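Local coordinates for protein putative alcohol dehydrogenase (Sinorhizobium meliloti, PDB 4J6F) that probably acts as a zinc-binding alcohol dehydrogenase of the medium-chain family, oxidising alcohols with a nicotinamide cofactor, at residues 35-40 against 46-51; 54-59 against 163-168; 76-81 against 367-372; 355-358 against 362-365. All coordinates share one frame; numbering follows the deposited sequence.

Interaction 1 pairs strands 33-39 and 48-51 of a hairpin and closes before the others open. Strand 53-55 continues its sheet into interaction 2, about 15 Å away between centres, where the chain meets strand 165-169. The segments of interactions 2 and 3 alternate along the chain, and interaction 4 falls within the long stretch spanned by interaction 3. These last two, their centres about 11 Å apart, share helix 361-370, which packs on helix 75-82 and on strand 352-357. Interaction 1 touches the other three; interactions 2 and 3 do not touch. Interaction 3 joins an early helix to one near the C-terminus, consistent with the split catalytic domain of medium-chain dehydrogenases.

Interaction 1 of 4, residues 35-40 against 46-51; sequences TAVLLT and EKLVYS
Strands 35-39 and 48-51 pair as the two arms of an antiparallel beta hairpin near the start of the chain, in a small sheet whose central strand is 33-39. Ala36 with Ser51 and Leu38 with Val49 are the hydrogen-bonded pairs. Ser51 N reaches Ala36 O at 2.8 Å, and Leu38 N gives Val49 O an almost straight bond of 2.8 Å. Toward the turn, Lys47 O accepts twice from Thr40, from N at 3.0 Å in the carbonyl plane and from OG1 at 3.0 Å, tilted out of that plane; Thr40 OG1, set between the backbone N and the carbonyl carbon (chi1 65°), is thereby brought back over the opposite arm. Val37, Leu39, Leu48 and Tyr50 share one face, which Phe361 of helix 361-370 and Arg81 of helix 75-82 help to cover. There Val37 CG2 lies in plane at the edge of the Tyr50 ring, 3.8 Å from CD1, and Leu39 CD1 meets Leu48 CD2 at 4.0 Å. Thr35 CG2 approaches the same ring obliquely, near its hydroxyl end. Were Tyr50 replaced by an alanine, Val37 CG2 and Thr35 CG2 would probably lose their aromatic neighbour, opening a gap beside them. Backbone bonds thus fix the register, while Val37, beta-branched and so at ease in a strand, joins Leu39, Leu48 and Tyr50 in the apolar face that meets the helices.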
loop_
_atom_site.group_PDB
_atom_site.type_symbol
_atom_site.label_atom_id
_atom_site.label_comp_id
_atom_site.label_asym_id
_atom_site.label_seq_id
_atom_site.Cartn_x
_atom_site.Cartn_y
_atom_site.Cartn_z
ATOM N N THR A 35 -4.603 40.978 -17.192
ATOM C CA THR A 35 -5.378 39.944 -17.848
ATOM C C THR A 35 -5.155 38.624 -17.118
ATOM O O THR A 35 -4.034 38.324 -16.693
ATOM C CB THR A 35 -4.928 39.826 -19.312
ATOM O OG1 THR A 35 -5.314 41.013 -20.011
ATOM C CG2 THR A 35 -5.555 38.653 -19.989
ATOM N N ALA A 36 -6.222 37.851 -16.943
ATOM C CA ALA A 36 -6.127 36.541 -16.298
ATOM C C ALA A 36 -7.328 35.703 -16.651
ATOM O O ALA A 36 -8.411 36.237 -16.920
ATOM C CB ALA A 36 -6.025 36.671 -14.784
ATOM N N VAL A 37 -7.130 34.388 -16.648
ATOM C CA VAL A 37 -8.229 33.458 -16.819
ATOM C C VAL A 37 -8.694 33.068 -15.431
ATOM O O VAL A 37 -7.921 32.533 -14.641
ATOM C CB VAL A 37 -7.823 32.238 -17.654
ATOM C CG1 VAL A 37 -8.884 31.153 -17.560
ATOM C CG2 VAL A 37 -7.583 32.653 -19.102
ATOM N N LEU A 38 -9.958 33.376 -15.148
ATOM C CA LEU A 38 -10.562 33.179 -13.834
ATOM C C LEU A 38 -11.455 31.951 -13.792
ATOM O O LEU A 38 -12.310 31.764 -14.671
ATOM C CB LEU A 38 -11.405 34.399 -13.446
ATOM C CG LEU A 38 -10.733 35.767 -13.252
ATOM C CD1 LEU A 38 -11.781 36.813 -12.907
ATOM C CD2 LEU A 38 -9.662 35.705 -12.166
ATOM N N LEU A 39 -11.253 31.122 -12.768
ATOM C CA LEU A 39 -12.183 30.056 -12.439
ATOM C C LEU A 39 -13.231 30.604 -11.469
ATOM O O LEU A 39 -12.889 31.082 -10.393
ATOM C CB LEU A 39 -11.439 28.889 -11.813
ATOM C CG LEU A 39 -12.303 27.742 -11.300
ATOM C CD1 LEU A 39 -12.897 26.991 -12.476
ATOM C CD2 LEU A 39 -11.482 26.802 -10.432
ATOM N N THR A 40 -14.504 30.515 -11.853
ATOM C CA THR A 40 -15.591 31.231 -11.172
ATOM C C THR A 40 -16.550 30.332 -10.390
ATOM O O THR A 40 -17.465 30.820 -9.734
ATOM C CB THR A 40 -16.406 32.068 -12.176
ATOM O OG1 THR A 40 -17.072 31.196 -13.094
ATOM C CG2 THR A 40 -15.501 33.003 -12.961
ATOM N N GLU A 46 -17.182 26.908 -19.514
ATOM C CA GLU A 46 -17.820 28.226 -19.399
ATOM C C GLU A 46 -17.584 28.884 -18.030
ATOM O O GLU A 46 -17.747 30.102 -17.893
ATOM C CB GLU A 46 -19.308 28.182 -19.785
ATOM C CG GLU A 46 -20.264 27.653 -18.714
ATOM C CD GLU A 46 -20.310 26.127 -18.594
ATOM O OE1 GLU A 46 -20.921 25.654 -17.606
ATOM O OE2 GLU A 46 -19.758 25.394 -19.463
ATOM N N LYS A 47 -17.171 28.081 -17.045
ATOM C CA LYS A 47 -16.729 28.587 -15.739
ATOM C C LYS A 47 -15.336 29.257 -15.773
ATOM O O LYS A 47 -14.927 29.902 -14.799
ATOM C CB LYS A 47 -16.761 27.484 -14.673
ATOM C CG LYS A 47 -18.125 26.848 -14.411
ATOM C CD LYS A 47 -19.149 27.832 -13.846
ATOM C CE LYS A 47 -20.543 27.216 -13.810
ATOM N NZ LYS A 47 -21.500 27.936 -12.921
ATOM N N LEU A 48 -14.615 29.123 -16.887
ATOM C CA LEU A 48 -13.339 29.834 -17.049
ATOM C C LEU A 48 -13.525 31.112 -17.849
ATOM O O LEU A 48 -13.704 31.051 -19.060
ATOM C CB LEU A 48 -12.280 28.960 -17.729
ATOM C CG LEU A 48 -11.869 27.634 -17.081
ATOM C CD1 LEU A 48 -11.211 26.751 -18.131
ATOM C CD2 LEU A 48 -10.978 27.810 -15.852
ATOM N N VAL A 49 -13.455 32.261 -17.180
ATOM C CA VAL A 49 -13.645 33.559 -17.843
ATOM C C VAL A 49 -12.330 34.314 -18.040
ATOM O O VAL A 49 -11.590 34.557 -17.081
ATOM C CB VAL A 49 -14.639 34.450 -17.066
ATOM C CG1 VAL A 49 -14.934 35.725 -17.842
ATOM C CG2 VAL A 49 -15.928 33.690 -16.793
ATOM N N TYR A 50 -12.053 34.676 -19.291
ATOM C CA TYR A 50 -10.902 35.500 -19.638
ATOM C C TYR A 50 -11.223 36.931 -19.258
ATOM O O TYR A 50 -12.139 37.523 -19.831
ATOM C CB TYR A 50 -10.658 35.408 -21.141
ATOM C CG TYR A 50 -9.425 36.120 -21.648
ATOM C CD1 TYR A 50 -8.145 35.664 -21.320
ATOM C CD2 TYR A 50 -9.536 37.222 -22.497
ATOM C CE1 TYR A 50 -7.009 36.300 -21.800
ATOM C CE2 TYR A 50 -8.409 37.870 -22.981
ATOM C CZ TYR A 50 -7.143 37.411 -22.635
ATOM O OH TYR A 50 -6.009 38.057 -23.117
ATOM N N SER A 51 -10.493 37.492 -18.295
ATOM C CA SER A 51 -10.790 38.857 -17.826
ATOM C C SER A 51 -9.674 39.835 -18.090
ATOM O O SER A 51 -8.500 39.466 -18.072
ATOM C CB SER A 51 -11.139 38.873 -16.347
ATOM O OG SER A 51 -12.089 37.862 -16.080
#

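Interaction 2 of 4, residues 54-59 against 163-168; sequences VPVPAP and AEYMAL
The Tyr165 ring receives Val56 obliquely: methyl CG2 comes to 4.0 Å from ring atom CD2, and the two side chains slant across each other. The ring stands on the side of its strand that faces residues 54-59, its CG anti to the carbonyl carbon (chi1 -62°), a torsion that brings CD2 to the valine methyl; Pro31 and Lys67 are further neighbours of this tyrosine. Beside it lies a second, smaller ring. Pro57 turns toward the other segment and sets CB 4.0 Å from Ala167 CB, while its CG rests 3.9 Å from the Ala167 backbone N. Alanine suits this place because its single methyl lets the proline ring come close to the strand. Tyr165 and Ala167 face the incoming chain, and Met166 (a selenomethionine) and Leu168 between and beyond them point away, the alternation expected of an extended strand. The contact joins two sheets of what is probably the GroES-like part of the fold. Val54 and Val56 spend backbone hydrogen bonds on Met34 and Lys32, whereas Met166 is bonded to Ile66 on strand 63-72. No hydrogen bond links 54-59 with 163-168, and the CA atoms of Val56 and Tyr165 are 6.6 Å apart. A proline, having no backbone N-H, gives up no hydrogen bond to 163-168 here. Pro57 also touches Met34 and Leu65, one from each sheet.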
loop_
_atom_site.group_PDB
_atom_site.type_symbol
_atom_site.label_atom_id
_atom_site.label_comp_id
_atom_site.label_asym_id
_atom_site.label_seq_id
_atom_site.Cartn_x
_atom_site.Cartn_y
_atom_site.Cartn_z
ATOM N N VAL A 54 -8.242 42.579 -13.832
ATOM C CA VAL A 54 -8.110 41.881 -12.562
ATOM C C VAL A 54 -7.007 42.542 -11.752
ATOM O O VAL A 54 -5.954 42.843 -12.291
ATOM C CB VAL A 54 -7.701 40.422 -12.820
ATOM C CG1 VAL A 54 -7.709 39.612 -11.539
ATOM C CG2 VAL A 54 -8.601 39.798 -13.866
ATOM N N PRO A 55 -7.233 42.799 -10.469
ATOM C CA PRO A 55 -6.193 43.505 -9.714
ATOM C C PRO A 55 -4.861 42.759 -9.764
ATOM O O PRO A 55 -4.834 41.536 -9.592
ATOM C CB PRO A 55 -6.741 43.535 -8.275
ATOM C CG PRO A 55 -8.204 43.285 -8.396
ATOM C CD PRO A 55 -8.379 42.420 -9.614
ATOM N N VAL A 56 -3.778 43.492 -10.033
ATOM C CA VAL A 56 -2.431 42.942 -9.962
ATOM C C VAL A 56 -2.120 42.828 -8.482
ATOM O O VAL A 56 -2.300 43.793 -7.746
ATOM C CB VAL A 56 -1.396 43.855 -10.662
ATOM C CG1 VAL A 56 0.035 43.464 -10.293
ATOM C CG2 VAL A 56 -1.586 43.816 -12.171
ATOM N N PRO A 57 -1.685 41.641 -8.028
ATOM C CA PRO A 57 -1.445 41.509 -6.585
ATOM C C PRO A 57 -0.222 42.303 -6.150
ATOM O O PRO A 57 0.657 42.587 -6.966
ATOM C CB PRO A 57 -1.235 40.005 -6.389
ATOM C CG PRO A 57 -0.849 39.485 -7.729
ATOM C CD PRO A 57 -1.473 40.378 -8.758
ATOM N N ALA A 58 -0.198 42.687 -4.880
ATOM C CA ALA A 58 0.935 43.408 -4.308
ATOM C C ALA A 58 1.717 42.438 -3.432
ATOM O O ALA A 58 1.147 41.868 -2.497
ATOM C CB ALA A 58 0.455 44.595 -3.485
ATOM N N PRO A 59 3.021 42.241 -3.724
ATOM C CA PRO A 59 3.808 41.310 -2.910
ATOM C C PRO A 59 3.792 41.707 -1.432
ATOM O O PRO A 59 4.169 42.833 -1.078
ATOM C CB PRO A 59 5.217 41.418 -3.500
ATOM C CG PRO A 59 5.234 42.740 -4.200
ATOM C CD PRO A 59 3.847 42.908 -4.745
ATOM N N ALA A 163 -2.246 34.065 -15.579
ATOM C CA ALA A 163 -2.377 35.506 -15.429
ATOM C C ALA A 163 -1.060 36.131 -15.899
ATOM O O ALA A 163 -0.093 35.393 -16.174
ATOM C CB ALA A 163 -2.634 35.845 -13.978
ATOM N N GLU A 164 -1.019 37.467 -16.013
ATOM C CA GLU A 164 0.207 38.182 -16.433
ATOM C C GLU A 164 1.212 38.364 -15.285
ATOM O O GLU A 164 2.412 38.502 -15.528
ATOM C CB GLU A 164 -0.119 39.534 -17.056
ATOM C CG GLU A 164 -0.888 39.437 -18.359
ATOM C CD GLU A 164 -1.323 40.790 -18.919
ATOM O OE1 GLU A 164 -1.858 41.646 -18.170
ATOM O OE2 GLU A 164 -1.140 40.987 -20.136
ATOM N N TYR A 165 0.716 38.353 -14.047
ATOM C CA TYR A 165 1.545 38.546 -12.863
ATOM C C TYR A 165 1.124 37.608 -11.750
ATOM O O TYR A 165 -0.039 37.237 -11.657
ATOM C CB TYR A 165 1.457 39.994 -12.378
ATOM C CG TYR A 165 1.962 40.980 -13.392
ATOM C CD1 TYR A 165 3.324 41.255 -13.498
ATOM C CD2 TYR A 165 1.085 41.622 -14.266
ATOM C CE1 TYR A 165 3.802 42.144 -14.443
ATOM C CE2 TYR A 165 1.559 42.518 -15.214
ATOM C CZ TYR A 165 2.918 42.767 -15.293
ATOM O OH TYR A 165 3.403 43.652 -16.218
HETATM N N MSE A 166 2.064 37.223 -10.899
HETATM C CA MSE A 166 1.748 36.316 -9.805
HETATM C C MSE A 166 2.562 36.668 -8.598
HETATM O O MSE A 166 3.768 36.952 -8.706
HETATM C CB MSE A 166 2.045 34.890 -10.254
HETATM C CG MSE A 166 1.527 33.840 -9.282
HETATM SE SE MSE A 166 2.285 32.109 -9.834
HETATM C CE MSE A 166 2.108 31.188 -8.107
ATOM N N ALA A 167 1.900 36.666 -7.442
ATOM C CA ALA A 167 2.571 36.816 -6.148
ATOM C C ALA A 167 2.930 35.436 -5.612
ATOM O O ALA A 167 2.196 34.480 -5.849
ATOM C CB ALA A 167 1.661 37.538 -5.169
ATOM N N LEU A 168 4.052 35.321 -4.907
ATOM C CA LEU A 168 4.446 34.053 -4.272
ATOM C C LEU A 168 5.598 34.272 -3.316
ATOM O O LEU A 168 6.354 35.219 -3.490
ATOM C CB LEU A 168 4.861 33.015 -5.313
ATOM C CG LEU A 168 6.096 33.335 -6.139
ATOM C CD1 LEU A 168 6.946 32.089 -6.313
ATOM C CD2 LEU A 168 5.689 33.915 -7.477
#

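Interaction 3 of 4, residues 76-81 against 367-372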
loop_
_atom_site.group_PDB
_atom_site.type_symbol
_atom_site.label_atom_id
_atom_site.label_comp_id
_atom_site.label_asym_id
_atom_site.label_seq_id
_atom_site.Cartn_x
_atom_site.Cartn_y
_atom_site.Cartn_z
ATOM N N THR A 76 -4.798 18.412 -12.623
ATOM C CA THR A 76 -5.422 19.019 -11.471
ATOM C C THR A 76 -6.188 20.297 -11.841
ATOM O O THR A 76 -7.184 20.605 -11.202
ATOM C CB THR A 76 -4.401 19.245 -10.350
ATOM O OG1 THR A 76 -5.091 19.523 -9.138
ATOM C CG2 THR A 76 -3.453 20.388 -10.678
ATOM N N ASP A 77 -5.741 21.012 -12.886
ATOM C CA ASP A 77 -6.482 22.157 -13.463
ATOM C C ASP A 77 -7.932 21.789 -13.709
ATOM O O ASP A 77 -8.861 22.484 -13.279
ATOM C CB ASP A 77 -5.923 22.535 -14.840
ATOM C CG ASP A 77 -4.500 23.080 -14.799
ATOM O OD1 ASP A 77 -3.905 23.210 -13.698
ATOM O OD2 ASP A 77 -3.985 23.375 -15.906
ATOM N N VAL A 78 -8.087 20.680 -14.433
ATOM C CA VAL A 78 -9.352 20.187 -14.936
ATOM C C VAL A 78 -10.173 19.637 -13.783
ATOM O O VAL A 78 -11.309 20.053 -13.572
ATOM C CB VAL A 78 -9.118 19.093 -16.008
ATOM C CG1 VAL A 78 -10.414 18.411 -16.405
ATOM C CG2 VAL A 78 -8.473 19.685 -17.240
ATOM N N TRP A 79 -9.593 18.719 -13.023
ATOM C CA TRP A 79 -10.326 18.114 -11.916
ATOM C C TRP A 79 -10.781 19.100 -10.848
ATOM O O TRP A 79 -11.886 18.960 -10.325
ATOM C CB TRP A 79 -9.558 16.942 -11.311
ATOM C CG TRP A 79 -9.495 15.760 -12.244
ATOM C CD1 TRP A 79 -10.481 15.319 -13.124
ATOM C CD2 TRP A 79 -8.410 14.855 -12.387
ATOM N NE1 TRP A 79 -10.048 14.200 -13.805
ATOM C CE2 TRP A 79 -8.783 13.892 -13.366
ATOM C CE3 TRP A 79 -7.158 14.757 -11.787
ATOM C CZ2 TRP A 79 -7.938 12.851 -13.747
ATOM C CZ3 TRP A 79 -6.310 13.715 -12.169
ATOM C CH2 TRP A 79 -6.707 12.774 -13.137
ATOM N N VAL A 80 -9.970 20.109 -10.541
ATOM C CA VAL A 80 -10.411 21.131 -9.595
ATOM C C VAL A 80 -11.626 21.867 -10.163
ATOM O O VAL A 80 -12.594 22.098 -9.455
ATOM C CB VAL A 80 -9.286 22.114 -9.225
ATOM C CG1 VAL A 80 -9.834 23.358 -8.551
ATOM C CG2 VAL A 80 -8.273 21.440 -8.320
ATOM N N ARG A 81 -11.586 22.205 -11.448
ATOM C CA ARG A 81 -12.678 22.939 -12.070
ATOM C C ARG A 81 -13.940 22.102 -12.063
ATOM O O ARG A 81 -15.000 22.594 -11.699
ATOM C CB ARG A 81 -12.310 23.329 -13.491
ATOM C CG ARG A 81 -13.302 24.238 -14.199
ATOM C CD ARG A 81 -13.038 24.206 -15.694
ATOM N NE ARG A 81 -13.624 22.992 -16.251
ATOM C CZ ARG A 81 -13.069 22.229 -17.187
ATOM N NH1 ARG A 81 -11.894 22.538 -17.707
ATOM N NH2 ARG A 81 -13.703 21.141 -17.606
ATOM N N ASP A 367 -7.770 20.843 -26.071
ATOM C CA ASP A 367 -6.632 20.059 -26.517
ATOM C C ASP A 367 -6.005 19.293 -25.375
ATOM O O ASP A 367 -5.623 18.138 -25.543
ATOM C CB ASP A 367 -5.615 20.954 -27.195
ATOM C CG ASP A 367 -6.050 21.361 -28.578
ATOM O OD1 ASP A 367 -7.214 21.069 -28.953
ATOM O OD2 ASP A 367 -5.231 21.973 -29.296
ATOM N N PHE A 368 -5.924 19.918 -24.206
ATOM C CA PHE A 368 -5.356 19.251 -23.040
ATOM C C PHE A 368 -6.123 17.994 -22.653
ATOM O O PHE A 368 -5.522 16.978 -22.323
ATOM C CB PHE A 368 -5.303 20.176 -21.846
ATOM C CG PHE A 368 -4.716 19.531 -20.635
ATOM C CD1 PHE A 368 -3.345 19.356 -20.528
ATOM C CD2 PHE A 368 -5.533 19.074 -19.609
ATOM C CE1 PHE A 368 -2.793 18.750 -19.419
ATOM C CE2 PHE A 368 -4.993 18.464 -18.493
ATOM C CZ PHE A 368 -3.617 18.302 -18.401
HETATM N N MSE A 369 -7.452 18.072 -22.695
HETATM C CA MSE A 369 -8.296 16.967 -22.278
HETATM C C MSE A 369 -8.259 15.870 -23.301
HETATM O O MSE A 369 -8.415 14.707 -22.955
HETATM C CB MSE A 369 -9.719 17.452 -22.066
HETATM C CG MSE A 369 -9.938 18.117 -20.704
HETATM SE SE MSE A 369 -11.646 19.127 -20.685
HETATM C CE MSE A 369 -12.657 18.084 -19.362
ATOM N N ALA A 370 -8.048 16.204 -24.569
ATOM C CA ALA A 370 -8.054 15.168 -25.614
ATOM C C ALA A 370 -6.833 14.253 -25.516
ATOM O O ALA A 370 -6.930 13.061 -25.809
ATOM C CB ALA A 370 -8.185 15.770 -27.011
ATOM N N LYS A 371 -5.695 14.813 -25.098
ATOM C CA LYS A 371 -4.444 14.058 -24.955
ATOM C C LYS A 371 -3.904 13.453 -26.252
ATOM O O LYS A 371 -3.237 12.410 -26.208
ATOM C CB LYS A 371 -4.588 12.945 -23.919
ATOM C CG LYS A 371 -5.195 13.370 -22.600
ATOM C CD LYS A 371 -4.169 13.976 -21.685
ATOM C CE LYS A 371 -4.702 13.983 -20.269
ATOM N NZ LYS A 371 -4.342 15.245 -19.563
ATOM N N ASN A 372 -4.189 14.084 -27.393
ATOM C CA ASN A 372 -3.560 13.698 -28.660
ATOM C C ASN A 372 -2.278 14.469 -28.869
ATOM O O ASN A 372 -2.134 15.211 -29.852
ATOM C CB ASN A 372 -4.507 13.898 -29.828
ATOM C CG ASN A 372 -5.772 13.096 -29.670
ATOM O OD1 ASN A 372 -5.732 11.912 -29.339
ATOM N ND2 ASN A 372 -6.909 13.740 -29.880
#
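Val78 carries the apolar part of the contact, each methyl meeting a different residue of the other helix. Its CG2 sits at the edge of the Phe368 ring, near the ring plane and 3.8 Å from CD2, while CG1 meets the terminal methyl CE of Met369 (a selenomethionine) at 3.7 Å. The fork of a valine suits this place, since one branch serves each partner. Phe368 CG stands anti to its backbone N (chi1 -179°), which carries the ring across to helix 75-82, where it also touches Asn75. This is a helix-helix contact that brings 75-82, early in the chain, against 361-370, close to its end, some 290 residues later. Contacts involving polar groups lie around this apolar centre. Met369 CE comes to the edge of the Arg81 guanidinium, 3.7 Å from NH2, the two side chains approaching from opposite directions; the arginine's NE is spoken for by Gly43 O. Lys371, which leaves the helix with positive phi, folds its chain back so that NZ lies 3.3 Å above one face of the Phe368 ring, offset toward the rim. That ammonium makes a weak bond to Phe368 O and hydrogen-bonds to Asn75 OD1 at the start of helix 75-82.

Interaction 4 of 4, residues 355-358 against 362-365; sequences VYPL and HRAQ
Tyr356 lays one face of its ring against Ala364, whose CA sits 3.9 Å from the ring centroid and 21° off the normal, a CH-pi contact. The methyl adds to it, with Ala364 CB 3.6 Å from Tyr356 CG. A residue as small as alanine suits this turn of the helix because it lets the ring come right up to the backbone. The tyrosine takes chi1 -59°, its CG anti to the carbonyl carbon, and this turns the ring from the strand toward the helix. Arg363 comes from the same helix but reaches back with its long chain, bent at chi3, and crosses Tyr356 at about a right angle. One face of its guanidinium covers the ring atom CD2, NH1 lying 3.3 Å from CD2, yet the two planes are 41° apart, short of a parallel stack. Pro357 CD borders the guanidinium at its edge. The arginine's charge is met in a salt bridge from NH2 to Glu360 OE1. The tyrosine hydroxyl is likewise held from further along the helix, by a hydrogen bond with Asp367 OD2. A leucine in place of Tyr356 is likely to leave Asp367 without this hydroxyl partner and the Arg363 guanidinium without the ring atoms CD2 and CE2 beside it. Strand 352-357, helix 361-370 and strand 376-380 form a beta-alpha-beta crossover: Tyr356 is bonded through its backbone to Val378 and Val380 of the parallel neighbouring strand, while the helix packs beside it and, by way of Gln365, reaches helix 75-82 and strand 48-51.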
loop_
_atom_site.group_PDB
_atom_site.type_symbol
_atom_site.label_atom_id
_atom_site.label_comp_id
_atom_site.label_asym_id
_atom_site.label_seq_id
_atom_site.Cartn_x
_atom_site.Cartn_y
_atom_site.Cartn_z
ATOM N N VAL A 355 2.064 25.044 -27.512
ATOM C CA VAL A 355 2.049 26.314 -26.812
ATOM C C VAL A 355 0.796 27.089 -27.156
ATOM O O VAL A 355 0.433 27.195 -28.321
ATOM C CB VAL A 355 3.259 27.149 -27.220
ATOM C CG1 VAL A 355 3.229 28.505 -26.528
ATOM C CG2 VAL A 355 4.543 26.392 -26.916
ATOM N N TYR A 356 0.136 27.640 -26.148
ATOM C CA TYR A 356 -1.120 28.355 -26.371
ATOM C C TYR A 356 -1.099 29.749 -25.740
ATOM O O TYR A 356 -0.556 29.925 -24.649
ATOM C CB TYR A 356 -2.308 27.540 -25.826
ATOM C CG TYR A 356 -2.469 26.158 -26.439
ATOM C CD1 TYR A 356 -1.646 25.100 -26.050
ATOM C CD2 TYR A 356 -3.445 25.911 -27.402
ATOM C CE1 TYR A 356 -1.773 23.844 -26.615
ATOM C CE2 TYR A 356 -3.590 24.658 -27.968
ATOM C CZ TYR A 356 -2.752 23.627 -27.574
ATOM O OH TYR A 356 -2.883 22.369 -28.131
ATOM N N PRO A 357 -1.675 30.751 -26.429
ATOM C CA PRO A 357 -1.818 32.063 -25.801
ATOM C C PRO A 357 -2.875 32.040 -24.699
ATOM O O PRO A 357 -3.866 31.329 -24.808
ATOM C CB PRO A 357 -2.273 32.959 -26.965
ATOM C CG PRO A 357 -2.931 32.027 -27.924
ATOM C CD PRO A 357 -2.137 30.756 -27.831
ATOM N N LEU A 358 -2.672 32.825 -23.649
ATOM C CA LEU A 358 -3.642 32.911 -22.556
ATOM C C LEU A 358 -5.049 33.239 -23.075
ATOM O O LEU A 358 -6.043 32.732 -22.563
ATOM C CB LEU A 358 -3.179 33.936 -21.514
ATOM C CG LEU A 358 -3.949 34.063 -20.200
ATOM C CD1 LEU A 358 -3.920 32.775 -19.395
ATOM C CD2 LEU A 358 -3.379 35.203 -19.375
ATOM N N HIS A 362 -9.603 28.208 -23.742
ATOM C CA HIS A 362 -10.623 27.205 -24.007
ATOM C C HIS A 362 -10.108 26.195 -25.020
ATOM O O HIS A 362 -10.282 24.983 -24.842
ATOM C CB HIS A 362 -11.941 27.859 -24.438
ATOM C CG HIS A 362 -12.637 28.585 -23.323
ATOM N ND1 HIS A 362 -13.941 28.327 -22.960
ATOM C CD2 HIS A 362 -12.196 29.544 -22.470
ATOM C CE1 HIS A 362 -14.279 29.104 -21.945
ATOM N NE2 HIS A 362 -13.236 29.847 -21.624
ATOM N N ARG A 363 -9.429 26.693 -26.051
ATOM C CA ARG A 363 -8.840 25.824 -27.060
ATOM C C ARG A 363 -7.728 24.991 -26.421
ATOM O O ARG A 363 -7.620 23.789 -26.685
ATOM C CB ARG A 363 -8.313 26.643 -28.238
ATOM C CG ARG A 363 -7.980 25.823 -29.475
ATOM C CD ARG A 363 -7.335 26.676 -30.562
ATOM N NE ARG A 363 -5.903 26.395 -30.682
ATOM C CZ ARG A 363 -4.927 27.257 -30.399
ATOM N NH1 ARG A 363 -3.653 26.890 -30.534
ATOM N NH2 ARG A 363 -5.215 28.484 -29.982
ATOM N N ALA A 364 -6.926 25.633 -25.567
ATOM C CA ALA A 364 -5.834 24.963 -24.856
ATOM C C ALA A 364 -6.314 23.796 -24.002
ATOM O O ALA A 364 -5.740 22.706 -24.047
ATOM C CB ALA A 364 -5.086 25.948 -23.990
ATOM N N GLN A 365 -7.366 24.013 -23.220
ATOM C CA GLN A 365 -7.810 22.972 -22.311
ATOM C C GLN A 365 -8.595 21.858 -23.013
ATOM O O GLN A 365 -8.619 20.707 -22.536
ATOM C CB GLN A 365 -8.597 23.553 -21.148
ATOM C CG GLN A 365 -8.772 22.548 -20.037
ATOM C CD GLN A 365 -8.791 23.201 -18.696
ATOM O OE1 GLN A 365 -9.761 23.850 -18.336
ATOM N NE2 GLN A 365 -7.709 23.041 -17.944
#